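Local coordinates for tyrosinase (PDB 6JU8), which probably oxidises L-tyrosine and L-dopa to L-dopaquinone with molecular oxygen at a dinuclear copper centre in its central domain, at residues T93-H98 with D407-H412; G69-P74 with R108-L113; N59-Y64 with E77-P82. The protein carries 1 engineered substitution. All blocks are in the same frame, centred on the assembly; numbering follows the deposited sequence.

Interaction 1: T93-H98 with D407-H412. Engineered in segment 93-98: Ala96 (natural residue Cys). With CU (copper (II) ion), chain C.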
ATOM      1  N   THR A  93      26.388   7.597 -13.919  1.00 17.61           N
ATOM      2  CA  THR A  93      25.319   6.763 -14.482  1.00 13.87           C
ATOM      3  C   THR A  93      25.748   5.303 -14.422  1.00 13.18           C
ATOM      4  O   THR A  93      26.913   4.998 -14.132  1.00 15.09           O
ATOM      5  CB  THR A  93      25.017   7.244 -15.904  1.00 13.90           C
ATOM      6  OG1 THR A  93      23.766   6.708 -16.362  1.00 16.57           O
ATOM      7  CG2 THR A  93      26.110   6.766 -16.840  1.00 18.65           C
ATOM      8  N   GLY A  94      24.803   4.408 -14.653  1.00 11.84           N
ATOM      9  CA  GLY A  94      25.032   2.983 -14.566  1.00 12.48           C
ATOM     10  C   GLY A  94      25.471   2.397 -15.896  1.00 10.80           C
ATOM     11  O   GLY A  94      25.731   3.101 -16.883  1.00 12.60           O
ATOM     12  N   PHE A  95      25.561   1.054 -15.898  1.00 10.06           N
ATOM     13  CA  PHE A  95      25.963   0.372 -17.127  1.00 10.45           C
ATOM     14  C   PHE A  95      24.826   0.338 -18.133  1.00 10.76           C
ATOM     15  O   PHE A  95      25.063   0.027 -19.299  1.00 11.92           O
ATOM     16  CB  PHE A  95      26.390  -1.066 -16.840  1.00 11.19           C
ATOM     17  CG  PHE A  95      27.671  -1.162 -16.041  1.00 11.10           C
ATOM     18  CD1 PHE A  95      28.873  -0.910 -16.676  1.00 13.90           C
ATOM     19  CD2 PHE A  95      27.700  -1.546 -14.708  1.00 11.99           C
ATOM     20  CE1 PHE A  95      30.071  -1.012 -15.986  1.00 16.86           C
ATOM     21  CE2 PHE A  95      28.890  -1.633 -13.989  1.00 12.84           C
ATOM     22  CZ  PHE A  95      30.082  -1.399 -14.662  1.00 13.89           C
ATOM     23  N   ALA A  96      23.593   0.520 -17.676  1.00 11.12           N
ATOM     24  CA  ALA A  96      22.442   0.348 -18.540  1.00 11.10           C
ATOM     25  C   ALA A  96      22.533   1.279 -19.745  1.00 10.98           C
ATOM     26  O   ALA A  96      22.954   2.435 -19.618  1.00 14.18           O
ATOM     27  CB  ALA A  96      21.162   0.637 -17.772  1.00 12.02           C
ATOM     28  N   VAL A  97      22.109   0.752 -20.884  1.00 10.11           N
ATOM     29  CA  VAL A  97      22.025   1.566 -22.094  1.00  9.63           C
ATOM     30  C   VAL A  97      20.623   2.140 -22.246  1.00  8.72           C
ATOM     31  O   VAL A  97      19.654   1.390 -22.374  1.00 12.20           O
ATOM     32  CB  VAL A  97      22.348   0.756 -23.365  1.00 10.48           C
ATOM     33  CG1 VAL A  97      22.074   1.622 -24.587  1.00 13.83           C
ATOM     34  CG2 VAL A  97      23.797   0.292 -23.340  1.00 13.42           C
ATOM     35  N   HIS A  98      20.530   3.463 -22.213  1.00  9.52           N
ATOM     36  CA  HIS A  98      19.317   4.209 -22.530  1.00  9.94           C
ATOM     37  C   HIS A  98      19.624   5.210 -23.631  1.00  9.29           C
ATOM     38  O   HIS A  98      20.755   5.722 -23.705  1.00 11.12           O
ATOM     39  CB  HIS A  98      18.757   4.902 -21.271  1.00 13.03           C
ATOM     40  CG  HIS A  98      18.379   3.889 -20.231  1.00 15.54           C
ATOM     41  ND1 HIS A  98      19.083   3.774 -19.047  1.00 15.69           N
ATOM     42  CD2 HIS A  98      17.418   2.935 -20.181  1.00 24.59           C
ATOM     43  CE1 HIS A  98      18.541   2.826 -18.314  1.00 18.40           C
ATOM     44  NE2 HIS A  98      17.539   2.266 -18.975  1.00 20.63           N
ATOM     45  N   ASP A 407      30.563  -3.213 -26.956  1.00 13.72           N
ATOM     46  CA  ASP A 407      30.570  -4.136 -25.829  1.00 12.72           C
ATOM     47  C   ASP A 407      29.415  -3.810 -24.888  1.00 12.14           C
ATOM     48  O   ASP A 407      29.233  -2.664 -24.452  1.00 13.92           O
ATOM     49  CB  ASP A 407      31.895  -3.966 -25.063  1.00 15.18           C
ATOM     50  CG  ASP A 407      33.074  -4.646 -25.729  1.00 16.86           C
ATOM     51  OD1 ASP A 407      32.900  -5.541 -26.575  1.00 19.71           O
ATOM     52  OD2 ASP A 407      34.196  -4.209 -25.401  1.00 22.14           O
ATOM     53  N   LEU A 408      28.643  -4.818 -24.538  1.00 11.82           N
ATOM     54  CA  LEU A 408      27.536  -4.652 -23.589  1.00 10.64           C
ATOM     55  C   LEU A 408      28.038  -4.919 -22.185  1.00 10.36           C
ATOM     56  O   LEU A 408      27.714  -5.893 -21.504  1.00 11.74           O
ATOM     57  CB  LEU A 408      26.397  -5.586 -23.994  1.00 11.47           C
ATOM     58  CG  LEU A 408      25.863  -5.411 -25.408  1.00 10.54           C
ATOM     59  CD1 LEU A 408      24.835  -6.492 -25.735  1.00 11.45           C
ATOM     60  CD2 LEU A 408      25.264  -4.026 -25.598  1.00 12.80           C
ATOM     61  N   ARG A 409      28.878  -3.977 -21.727  1.00 12.69           N
ATOM     62  CA  ARG A 409      29.442  -4.030 -20.378  1.00 11.48           C
ATOM     63  C   ARG A 409      28.314  -3.962 -19.365  1.00 10.17           C
ATOM     64  O   ARG A 409      27.335  -3.234 -19.592  1.00 11.51           O
ATOM     65  CB  ARG A 409      30.411  -2.850 -20.196  1.00 12.52           C
ATOM     66  CG  ARG A 409      31.617  -2.911 -21.138  1.00 16.76           C
ATOM     67  CD  ARG A 409      32.634  -1.812 -20.799  1.00 24.68           C
ATOM     68  NE  ARG A 409      31.958  -0.684 -20.172  1.00 32.25           N
ATOM     69  CZ  ARG A 409      32.379  -0.012 -19.111  1.00 34.30           C
ATOM     70  NH1 ARG A 409      31.679   1.002 -18.608  1.00 34.77           N
ATOM     71  NH2 ARG A 409      33.530  -0.350 -18.531  1.00 38.77           N
ATOM     72  N   PRO A 410      28.395  -4.652 -18.237  1.00 11.49           N
ATOM     73  CA  PRO A 410      29.533  -5.413 -17.750  1.00 11.43           C
ATOM     74  C   PRO A 410      29.440  -6.915 -17.959  1.00 10.72           C
ATOM     75  O   PRO A 410      30.065  -7.698 -17.226  1.00 13.96           O
ATOM     76  CB  PRO A 410      29.413  -5.096 -16.238  1.00 11.61           C
ATOM     77  CG  PRO A 410      27.931  -5.270 -16.013  1.00 12.01           C
ATOM     78  CD  PRO A 410      27.312  -4.591 -17.218  1.00 11.76           C
ATOM     79  N   PHE A 411      28.712  -7.349 -18.973  1.00  9.99           N
ATOM     80  CA  PHE A 411      28.292  -8.730 -19.097  1.00 10.38           C
ATOM     81  C   PHE A 411      29.326  -9.585 -19.822  1.00 10.72           C
ATOM     82  O   PHE A 411      29.604  -9.333 -20.987  1.00 12.68           O
ATOM     83  CB  PHE A 411      26.952  -8.795 -19.826  1.00 11.34           C
ATOM     84  CG  PHE A 411      25.864  -7.973 -19.171  1.00 10.70           C
ATOM     85  CD1 PHE A 411      25.609  -8.102 -17.807  1.00 11.12           C
ATOM     86  CD2 PHE A 411      25.092  -7.095 -19.923  1.00 10.31           C
ATOM     87  CE1 PHE A 411      24.583  -7.357 -17.218  1.00 10.83           C
ATOM     88  CE2 PHE A 411      24.061  -6.383 -19.350  1.00 10.04           C
ATOM     89  CZ  PHE A 411      23.803  -6.530 -17.993  1.00 10.69           C
ATOM     90  N   HIS A 412      29.839 -10.585 -19.132  1.00 11.97           N
ATOM     91  CA  HIS A 412      30.875 -11.468 -19.665  1.00 13.45           C
ATOM     92  C   HIS A 412      30.296 -12.781 -20.187  1.00 13.58           C
ATOM     93  O   HIS A 412      29.328 -13.319 -19.645  1.00 14.54           O
ATOM     94  CB  HIS A 412      31.912 -11.782 -18.592  1.00 13.96           C
ATOM     95  CG  HIS A 412      32.740 -10.587 -18.228  1.00 14.72           C
ATOM     96  ND1 HIS A 412      32.722 -10.065 -16.958  1.00 16.51           N
ATOM     97  CD2 HIS A 412      33.619  -9.842 -18.917  1.00 20.38           C
ATOM     98  CE1 HIS A 412      33.544  -9.032 -16.879  1.00 17.90           C
ATOM     99  NE2 HIS A 412      34.109  -8.882 -18.063  1.00 18.50           N
TER
HETATM  100 CU    CU C 501      17.464   0.168 -18.289  0.51 14.86          CU
HETATM  101  O   HOH W   1      27.105  -0.779 -21.015  1.00 29.20           O
HETATM  102  O   HOH W   2      15.599   0.457 -17.897  1.00 22.12           O

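Interaction 2: G69-P74 with R108-L113. With CU (copper (II) ion), chain C.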
ATOM      1  N   GLY A  69      21.987  -3.046  -8.892  1.00 10.00           N
ATOM      2  CA  GLY A  69      22.952  -1.963  -8.958  1.00  9.94           C
ATOM      3  C   GLY A  69      23.660  -1.893 -10.287  1.00 10.30           C
ATOM      4  O   GLY A  69      24.199  -0.842 -10.641  1.00 13.04           O
ATOM      5  N   ILE A  70      23.659  -2.963 -11.082  1.00  9.44           N
ATOM      6  CA  ILE A  70      24.280  -2.873 -12.416  1.00  9.77           C
ATOM      7  C   ILE A  70      23.648  -1.774 -13.222  1.00  8.81           C
ATOM      8  O   ILE A  70      24.321  -1.068 -13.985  1.00 10.99           O
ATOM      9  CB  ILE A  70      24.133  -4.237 -13.137  1.00 10.08           C
ATOM     10  CG1 ILE A  70      25.010  -5.312 -12.479  1.00 10.51           C
ATOM     11  CG2 ILE A  70      24.457  -4.088 -14.612  1.00 11.03           C
ATOM     12  CD1 ILE A  70      24.697  -6.726 -12.898  1.00 10.58           C
ATOM     13  N   HIS A  71      22.331  -1.642 -13.109  1.00  9.62           N
ATOM     14  CA  HIS A  71      21.557  -0.759 -13.981  1.00  9.02           C
ATOM     15  C   HIS A  71      21.892   0.712 -13.743  1.00  9.07           C
ATOM     16  O   HIS A  71      21.969   1.476 -14.692  1.00 13.42           O
ATOM     17  CB  HIS A  71      20.079  -1.018 -13.711  1.00  9.65           C
ATOM     18  CG  HIS A  71      19.115  -0.328 -14.607  1.00  8.57           C
ATOM     19  ND1 HIS A  71      18.412   0.779 -14.155  1.00 10.14           N
ATOM     20  CD2 HIS A  71      18.731  -0.536 -15.880  1.00 11.30           C
ATOM     21  CE1 HIS A  71      17.619   1.190 -15.150  1.00 12.16           C
ATOM     22  NE2 HIS A  71      17.789   0.418 -16.199  1.00 12.65           N
ATOM     23  N   GLY A  72      22.046   1.140 -12.487  1.00 10.18           N
ATOM     24  CA  GLY A  72      22.109   2.539 -12.117  1.00 10.31           C
ATOM     25  C   GLY A  72      22.867   2.772 -10.832  1.00  8.86           C
ATOM     26  O   GLY A  72      24.003   2.330 -10.668  1.00 10.35           O
ATOM     27  N   ALA A  73      22.247   3.531  -9.933  1.00  9.32           N
ATOM     28  CA  ALA A  73      22.857   3.846  -8.646  1.00  9.67           C
ATOM     29  C   ALA A  73      23.044   2.559  -7.857  1.00  9.35           C
ATOM     30  O   ALA A  73      22.200   1.651  -7.973  1.00  9.92           O
ATOM     31  CB  ALA A  73      21.987   4.839  -7.879  1.00  9.76           C
ATOM     32  N   PRO A  74      24.060   2.428  -7.013  1.00  9.51           N
ATOM     33  CA  PRO A  74      24.993   3.484  -6.612  1.00  9.82           C
ATOM     34  C   PRO A  74      26.203   3.702  -7.511  1.00 10.87           C
ATOM     35  O   PRO A  74      27.158   4.394  -7.119  1.00 13.31           O
ATOM     36  CB  PRO A  74      25.473   2.990  -5.225  1.00 11.93           C
ATOM     37  CG  PRO A  74      25.421   1.488  -5.354  1.00 12.05           C
ATOM     38  CD  PRO A  74      24.195   1.200  -6.177  1.00  9.82           C
ATOM     39  N   ARG A 108      18.334  -7.304 -22.981  1.00  8.79           N
ATOM     40  CA  ARG A 108      18.138  -8.728 -23.220  1.00  9.14           C
ATOM     41  C   ARG A 108      19.128  -9.514 -22.377  1.00  8.58           C
ATOM     42  O   ARG A 108      18.759 -10.513 -21.734  1.00 10.14           O
ATOM     43  CB  ARG A 108      18.300  -9.037 -24.714  1.00  9.85           C
ATOM     44  CG  ARG A 108      18.236 -10.549 -25.010  1.00 10.16           C
ATOM     45  CD  ARG A 108      17.988 -10.830 -26.494  1.00 10.32           C
ATOM     46  NE  ARG A 108      16.622 -10.497 -26.871  1.00  9.33           N
ATOM     47  CZ  ARG A 108      16.143 -10.419 -28.097  1.00 10.04           C
ATOM     48  NH1 ARG A 108      16.883 -10.671 -29.174  1.00 11.24           N
ATOM     49  NH2 ARG A 108      14.865 -10.075 -28.270  1.00 10.25           N
ATOM     50  N   VAL A 109      20.400  -9.083 -22.375  1.00  9.48           N
ATOM     51  CA  VAL A 109      21.409  -9.792 -21.578  1.00  9.65           C
ATOM     52  C   VAL A 109      21.140  -9.610 -20.096  1.00  9.26           C
ATOM     53  O   VAL A 109      21.270 -10.560 -19.299  1.00  9.71           O
ATOM     54  CB  VAL A 109      22.826  -9.317 -21.952  1.00 10.22           C
ATOM     55  CG1 VAL A 109      23.874 -10.087 -21.134  1.00 12.04           C
ATOM     56  CG2 VAL A 109      23.153  -9.493 -23.434  1.00 11.67           C
ATOM     57  N   TYR A 110      20.746  -8.413 -19.665  1.00  8.69           N
ATOM     58  CA  TYR A 110      20.498  -8.145 -18.239  1.00  9.26           C
ATOM     59  C   TYR A 110      19.403  -9.044 -17.701  1.00  9.18           C
ATOM     60  O   TYR A 110      19.562  -9.620 -16.608  1.00  9.86           O
ATOM     61  CB  TYR A 110      20.107  -6.683 -18.090  1.00  9.31           C
ATOM     62  CG  TYR A 110      20.139  -6.091 -16.703  1.00  8.78           C
ATOM     63  CD1 TYR A 110      21.028  -6.497 -15.722  1.00  9.28           C
ATOM     64  CD2 TYR A 110      19.249  -5.058 -16.386  1.00  8.88           C
ATOM     65  CE1 TYR A 110      21.047  -5.916 -14.463  1.00  9.17           C
ATOM     66  CE2 TYR A 110      19.274  -4.434 -15.143  1.00  8.44           C
ATOM     67  CZ  TYR A 110      20.164  -4.885 -14.174  1.00  9.61           C
ATOM     68  OH  TYR A 110      20.153  -4.245 -12.954  1.00 10.22           O
ATOM     69  N   VAL A 111      18.301  -9.172 -18.448  1.00  9.48           N
ATOM     70  CA  VAL A 111      17.190 -10.024 -17.988  1.00  9.70           C
ATOM     71  C   VAL A 111      17.639 -11.485 -17.912  1.00  8.90           C
ATOM     72  O   VAL A 111      17.266 -12.204 -16.980  1.00 10.80           O
ATOM     73  CB  VAL A 111      15.988  -9.870 -18.923  1.00  9.19           C
ATOM     74  CG1 VAL A 111      14.888 -10.902 -18.608  1.00 10.18           C
ATOM     75  CG2 VAL A 111      15.403  -8.464 -18.815  1.00 11.25           C
ATOM     76  N   THR A 112      18.463 -11.925 -18.859  1.00 10.17           N
ATOM     77  CA  THR A 112      18.960 -13.297 -18.862  1.00  9.42           C
ATOM     78  C   THR A 112      19.883 -13.535 -17.673  1.00  9.98           C
ATOM     79  O   THR A 112      19.855 -14.610 -17.059  1.00 10.29           O
ATOM     80  CB  THR A 112      19.722 -13.564 -20.167  1.00 12.84           C
ATOM     81  OG1 THR A 112      18.790 -13.485 -21.256  1.00 18.78           O
ATOM     82  CG2 THR A 112      20.322 -14.965 -20.207  1.00 18.79           C
ATOM     83  N   LEU A 113      20.705 -12.564 -17.294  1.00  9.50           N
ATOM     84  CA  LEU A 113      21.528 -12.695 -16.091  1.00  9.59           C
ATOM     85  C   LEU A 113      20.643 -12.968 -14.876  1.00 10.15           C
ATOM     86  O   LEU A 113      20.919 -13.855 -14.072  1.00 10.82           O
ATOM     87  CB  LEU A 113      22.356 -11.419 -15.887  1.00 10.43           C
ATOM     88  CG  LEU A 113      23.009 -11.190 -14.536  1.00  9.49           C
ATOM     89  CD1 LEU A 113      24.025 -12.285 -14.203  1.00 12.02           C
ATOM     90  CD2 LEU A 113      23.683  -9.822 -14.457  1.00 10.15           C
TER
HETATM   91 CU    CU C 501      17.464   0.168 -18.289  0.51 14.86          CU
HETATM   92  O   HOH W   2      15.599   0.457 -17.897  1.00 22.12           O

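Interaction 3: N59-Y64 with E77-P82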
ATOM      1  N   ASN A  59      28.515  -7.728  -0.384  1.00 16.04           N
ATOM      2  CA  ASN A  59      29.813  -8.115  -0.936  1.00 16.14           C
ATOM      3  C   ASN A  59      29.640  -9.304  -1.866  1.00 17.08           C
ATOM      4  O   ASN A  59      30.624  -9.765  -2.435  1.00 19.69           O
ATOM      5  CB  ASN A  59      30.830  -8.416   0.167  1.00 18.10           C
ATOM      6  CG  ASN A  59      30.547  -9.676   0.948  1.00 23.09           C
ATOM      7  OD1 ASN A  59      29.443 -10.207   0.976  1.00 29.66           O
ATOM      8  ND2 ASN A  59      31.554 -10.232   1.606  1.00 29.58           N
ATOM      9  N   ASP A  60      28.416  -9.792  -2.016  1.00 15.55           N
ATOM     10  CA  ASP A  60      28.121 -10.858  -2.985  1.00 15.42           C
ATOM     11  C   ASP A  60      27.553 -10.198  -4.230  1.00 12.64           C
ATOM     12  O   ASP A  60      26.480  -9.597  -4.165  1.00 12.86           O
ATOM     13  CB  ASP A  60      27.124 -11.852  -2.383  1.00 15.65           C
ATOM     14  CG  ASP A  60      26.813 -13.052  -3.252  1.00 17.18           C
ATOM     15  OD1 ASP A  60      27.074 -13.009  -4.477  1.00 17.99           O
ATOM     16  OD2 ASP A  60      26.277 -14.069  -2.728  1.00 18.55           O
ATOM     17  N   GLN A  61      28.260 -10.227  -5.348  1.00 13.15           N
ATOM     18  CA  GLN A  61      27.809  -9.516  -6.534  1.00 13.01           C
ATOM     19  C   GLN A  61      26.586 -10.194  -7.150  1.00 12.35           C
ATOM     20  O   GLN A  61      25.980  -9.601  -8.050  1.00 12.32           O
ATOM     21  CB  GLN A  61      28.951  -9.382  -7.545  1.00 14.94           C
ATOM     22  CG  GLN A  61      29.327 -10.709  -8.185  1.00 16.63           C
ATOM     23  CD  GLN A  61      30.258 -10.477  -9.367  1.00 17.90           C
ATOM     24  OE1 GLN A  61      30.788  -9.371  -9.479  1.00 20.13           O
ATOM     25  NE2 GLN A  61      30.426 -11.508 -10.176  1.00 19.68           N
ATOM     26  N   LEU A  62      26.192 -11.370  -6.676  1.00 11.57           N
ATOM     27  CA  LEU A  62      24.927 -11.994  -7.104  1.00 12.15           C
ATOM     28  C   LEU A  62      23.799 -11.778  -6.098  1.00 11.50           C
ATOM     29  O   LEU A  62      22.778 -12.474  -6.170  1.00 12.18           O
ATOM     30  CB  LEU A  62      25.153 -13.492  -7.379  1.00 13.51           C
ATOM     31  CG  LEU A  62      26.260 -13.828  -8.382  1.00 13.18           C
ATOM     32  CD1 LEU A  62      26.304 -15.330  -8.632  1.00 16.62           C
ATOM     33  CD2 LEU A  62      26.051 -13.095  -9.713  1.00 14.02           C
ATOM     34  N   SER A  63      23.982 -10.834  -5.170  1.00 10.91           N
ATOM     35  CA  SER A  63      22.851 -10.412  -4.340  1.00 11.33           C
ATOM     36  C   SER A  63      21.874  -9.597  -5.177  1.00 10.89           C
ATOM     37  O   SER A  63      22.256  -8.979  -6.189  1.00 10.78           O
ATOM     38  CB  SER A  63      23.310  -9.572  -3.153  1.00 12.08           C
ATOM     39  OG  SER A  63      23.959  -8.375  -3.590  1.00 12.52           O
ATOM     40  N   TYR A  64      20.613  -9.531  -4.739  1.00 10.20           N
ATOM     41  CA  TYR A  64      19.662  -8.699  -5.474  1.00  9.88           C
ATOM     42  C   TYR A  64      20.113  -7.255  -5.581  1.00  9.48           C
ATOM     43  O   TYR A  64      20.058  -6.627  -6.651  1.00  9.91           O
ATOM     44  CB  TYR A  64      18.293  -8.783  -4.784  1.00  9.73           C
ATOM     45  CG  TYR A  64      17.202  -8.075  -5.578  1.00  9.68           C
ATOM     46  CD1 TYR A  64      16.455  -8.754  -6.541  1.00  9.69           C
ATOM     47  CD2 TYR A  64      16.932  -6.732  -5.342  1.00  9.83           C
ATOM     48  CE1 TYR A  64      15.459  -8.107  -7.252  1.00 10.21           C
ATOM     49  CE2 TYR A  64      15.940  -6.063  -6.054  1.00 10.03           C
ATOM     50  CZ  TYR A  64      15.225  -6.761  -7.009  1.00 10.60           C
ATOM     51  OH  TYR A  64      14.237  -6.100  -7.713  1.00 12.87           O
ATOM     52  N   GLU A  77      31.393  -0.734  -9.375  1.00 12.84           N
ATOM     53  CA  GLU A  77      31.881  -1.877 -10.126  1.00 13.20           C
ATOM     54  C   GLU A  77      30.933  -3.061 -10.013  1.00 11.97           C
ATOM     55  O   GLU A  77      30.199  -3.203  -9.040  1.00 13.25           O
ATOM     56  CB  GLU A  77      33.286  -2.287  -9.672  1.00 17.83           C
ATOM     57  CG  GLU A  77      33.325  -3.064  -8.379  1.00 28.08           C
ATOM     58  CD  GLU A  77      33.138  -4.555  -8.519  1.00 27.81           C
ATOM     59  OE1 GLU A  77      33.534  -5.247  -9.478  1.00 27.09           O
ATOM     60  OE2 GLU A  77      32.532  -5.104  -7.585  1.00 33.90           O
ATOM     61  N   TRP A  78      30.960  -3.887 -11.062  1.00 11.91           N
ATOM     62  CA  TRP A  78      30.312  -5.189 -11.007  1.00 11.50           C
ATOM     63  C   TRP A  78      31.137  -6.152 -11.855  1.00 12.86           C
ATOM     64  O   TRP A  78      31.605  -5.773 -12.935  1.00 14.11           O
ATOM     65  CB  TRP A  78      28.848  -5.129 -11.483  1.00 11.91           C
ATOM     66  CG  TRP A  78      28.169  -6.447 -11.241  1.00 11.11           C
ATOM     67  CD1 TRP A  78      27.590  -6.879 -10.079  1.00 10.44           C
ATOM     68  CD2 TRP A  78      27.992  -7.516 -12.184  1.00 12.15           C
ATOM     69  NE1 TRP A  78      27.085  -8.136 -10.246  1.00 11.34           N
ATOM     70  CE2 TRP A  78      27.303  -8.559 -11.525  1.00 12.11           C
ATOM     71  CE3 TRP A  78      28.347  -7.675 -13.535  1.00 11.11           C
ATOM     72  CZ2 TRP A  78      26.965  -9.764 -12.155  1.00 10.63           C
ATOM     73  CZ3 TRP A  78      28.010  -8.863 -14.143  1.00 12.70           C
ATOM     74  CH2 TRP A  78      27.332  -9.875 -13.470  1.00 11.37           C
ATOM     75  N   ASP A  79      31.334  -7.365 -11.373  1.00 15.36           N
ATOM     76  CA  ASP A  79      32.070  -8.404 -12.094  1.00 15.48           C
ATOM     77  C   ASP A  79      33.428  -7.919 -12.593  1.00 17.75           C
ATOM     78  O   ASP A  79      33.912  -8.317 -13.657  1.00 17.86           O
ATOM     79  CB  ASP A  79      31.263  -8.999 -13.243  1.00 18.49           C
ATOM     80  CG  ASP A  79      31.629 -10.454 -13.500  1.00 20.13           C
ATOM     81  OD1 ASP A  79      32.097 -11.130 -12.549  1.00 19.43           O
ATOM     82  OD2 ASP A  79      31.448 -10.909 -14.649  1.00 20.30           O
ATOM     83  N   GLY A  80      34.088  -7.088 -11.775  1.00 17.23           N
ATOM     84  CA  GLY A  80      35.435  -6.675 -12.128  1.00 18.87           C
ATOM     85  C   GLY A  80      35.497  -5.559 -13.151  1.00 17.06           C
ATOM     86  O   GLY A  80      36.595  -5.169 -13.560  1.00 20.88           O
ATOM     87  N   VAL A  81      34.336  -5.042 -13.538  1.00 15.89           N
ATOM     88  CA  VAL A  81      34.248  -3.945 -14.499  1.00 18.28           C
ATOM     89  C   VAL A  81      34.011  -2.654 -13.730  1.00 17.63           C
ATOM     90  O   VAL A  81      33.039  -2.573 -12.962  1.00 17.32           O
ATOM     91  CB  VAL A  81      33.084  -4.182 -15.475  1.00 15.98           C
ATOM     92  CG1 VAL A  81      33.044  -3.078 -16.522  1.00 18.69           C
ATOM     93  CG2 VAL A  81      33.144  -5.566 -16.093  1.00 20.30           C
ATOM     94  N   PRO A  82      34.881  -1.666 -13.840  1.00 21.84           N
ATOM     95  CA  PRO A  82      34.749  -0.477 -12.992  1.00 21.37           C
ATOM     96  C   PRO A  82      33.522   0.367 -13.305  1.00 22.34           C
ATOM     97  O   PRO A  82      33.116   0.414 -14.457  1.00 25.79           O
ATOM     98  CB  PRO A  82      36.019   0.328 -13.296  1.00 28.69           C
ATOM     99  CG  PRO A  82      36.969  -0.680 -13.868  1.00 32.92           C
ATOM    100  CD  PRO A  82      36.094  -1.607 -14.678  1.00 29.08           C
TER
HETATM  101  O   HOH W   3      32.001  -7.557  -7.765  1.00 23.12           O

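Interaction 1: T93-H98 with D407-H412
Arg409 is the first residue of 407-412 to meet Phe95. Its guanidinium lies beside the rim of the phenyl ring: Phe95 CE1 sits over one face of the group, 3.7 Å from Arg409 NH1, while NH1 stays near the ring plane. The two planes are 65° apart, and the bend at chi3 (-27°) folds the Arg409 chain back to this rim. Its carbonyl also faces Phe95; Arg409 O is 3.6 Å from Phe95 CB and accepts from Trp106 NE1. One water stands 2.8 Å from Phe95 O and from Arg409 O, linking the two backbones, though other acceptors compete for its protons.

Next comes Pro410, behind a cis peptide bond as third residue of a type VI turn closed by Phe411 N to Leu408 O. The proline covers a face of Phe95 in a CH-pi contact, with Pro410 CB 4.0 Å from the ring centroid and almost on its normal. Pro410 CD reaches Phe95 CG at 3.6 Å and also lies over a face of the Phe411 ring, so the pyrrolidine is packed by Phe95, Phe411 and Trp78.

The contact joins the loop bearing His98, which binds copper through NE2 at 2.2 Å, to the loop between helix 371-389 and strand 412-415; Ala96, between Phe95 and His98, is engineered. Dispersion and CH-pi attraction carry the side-chain contact, with any cation-pi attraction at the ring rim probably slight.

Interaction 2: G69-P74 with R108-L113
The hydroxyl of Tyr110 presses against the start of His71 and is gripped by the backbone before it: Tyr110 OH donates to Leu67 O in helix 64-69 and touches His71 CB at 3.3 Å, with His71 N 3.4 Å away. This bond to Leu67 gives the buried phenol a fixed polar partner and holds the ring against the turn that follows the helix. Tyr110 extends from helix 103-129 with CG opposite the backbone N (chi1 -165°), which sends the ring between Ile70 and His71.

Obliquely to the ring, Ile70 CB approaches Tyr110 CE1 at 3.8 Å; the two side chains run past each other in opposite senses. Tyr110 CE2, for its part, is 3.8 Å from His71 CB, and tyrosine and histidine cross at about a right angle. One helical turn on, Leu113 reaches Ile70 tip to tip, with Leu113 CD2 3.6 Å from Ile70 CD1. Tyr110 and Leu113 thus pack against the Ile70 and His71 side chains from the helix side.

The imidazole of His71 is left directed at copper, which NE2 binds at 2.1 Å, while Phe372 meets the ring edge-to-face. With His98 and His107, the latter on the same helix as Tyr110, His71 completes one of the two three-histidine halves of a type-3 dinuclear copper site.

Interaction 3: N59-Y64 with E77-P82
Gln61 and Asp79 are joined twice. Gln61 NE2 donates to Asp79 OD1 at 2.9 Å in a nearly straight bond that arrives from above the carboxylate plane, and Gln61 OE1 accepts from Asp79 N at 2.8 Å, at a more bent 131°. Asp79 OD2 is hydrogen-bonded to His412 ND1 and Tyr7 N, so the carboxylate is held at both oxygens. OE1 of Gln61 also accepts a hydrogen bond from a water. A third bond comes from the indole: Trp78 NE1 points at Gln61 O, 2.9 Å off, with the acceptor in the indole plane. Backbone carbonyl and both ends of the amide are therefore used by one glutamine.

Gln61 CG lies between the backbone N and the carbonyl carbon (chi1 70°), and the extended chain then lays the amide over the indole, their planes 17° apart, with OE1 above the ring toward its rim. Leu62 CD2 packs at the indole edge, 4.2 Å from Trp78 CZ2. Each side has its own local turn: an Asx turn at Asp60 precedes Ser63, which N-caps helix 64-69, while a type I' turn spans Trp78 to Val81. The contact closes the ends of the excursion containing helix 64-69, and helix 103-129 backs it, Leu113 touching Trp78 and Val117 touching Leu62.

How the interactions relate
The three contacts adjoin one another beside one copper. Interactions 1 and 2, with centres about 8 Å apart, share that ion and its water ligand: His98 CE1 is 3.3 Å from His71 NE2, and Phe95 N probably bonds to Ile70 O (3.1 Å). Interaction 3 touches no metal, but its Trp78 joins the other two, with CD2 3.5 Å from Ile70 CD1 and CE3 3.5 Å from Pro410 CG. Interactions 1 and 3 also meet through a probable hydrogen bond between His412 ND1 and Asp79 OD2 (2.8 Å). Trp78 lies farther out from the copper, its side chain about 10 Å from that of His71, and touches Ile70 beside it.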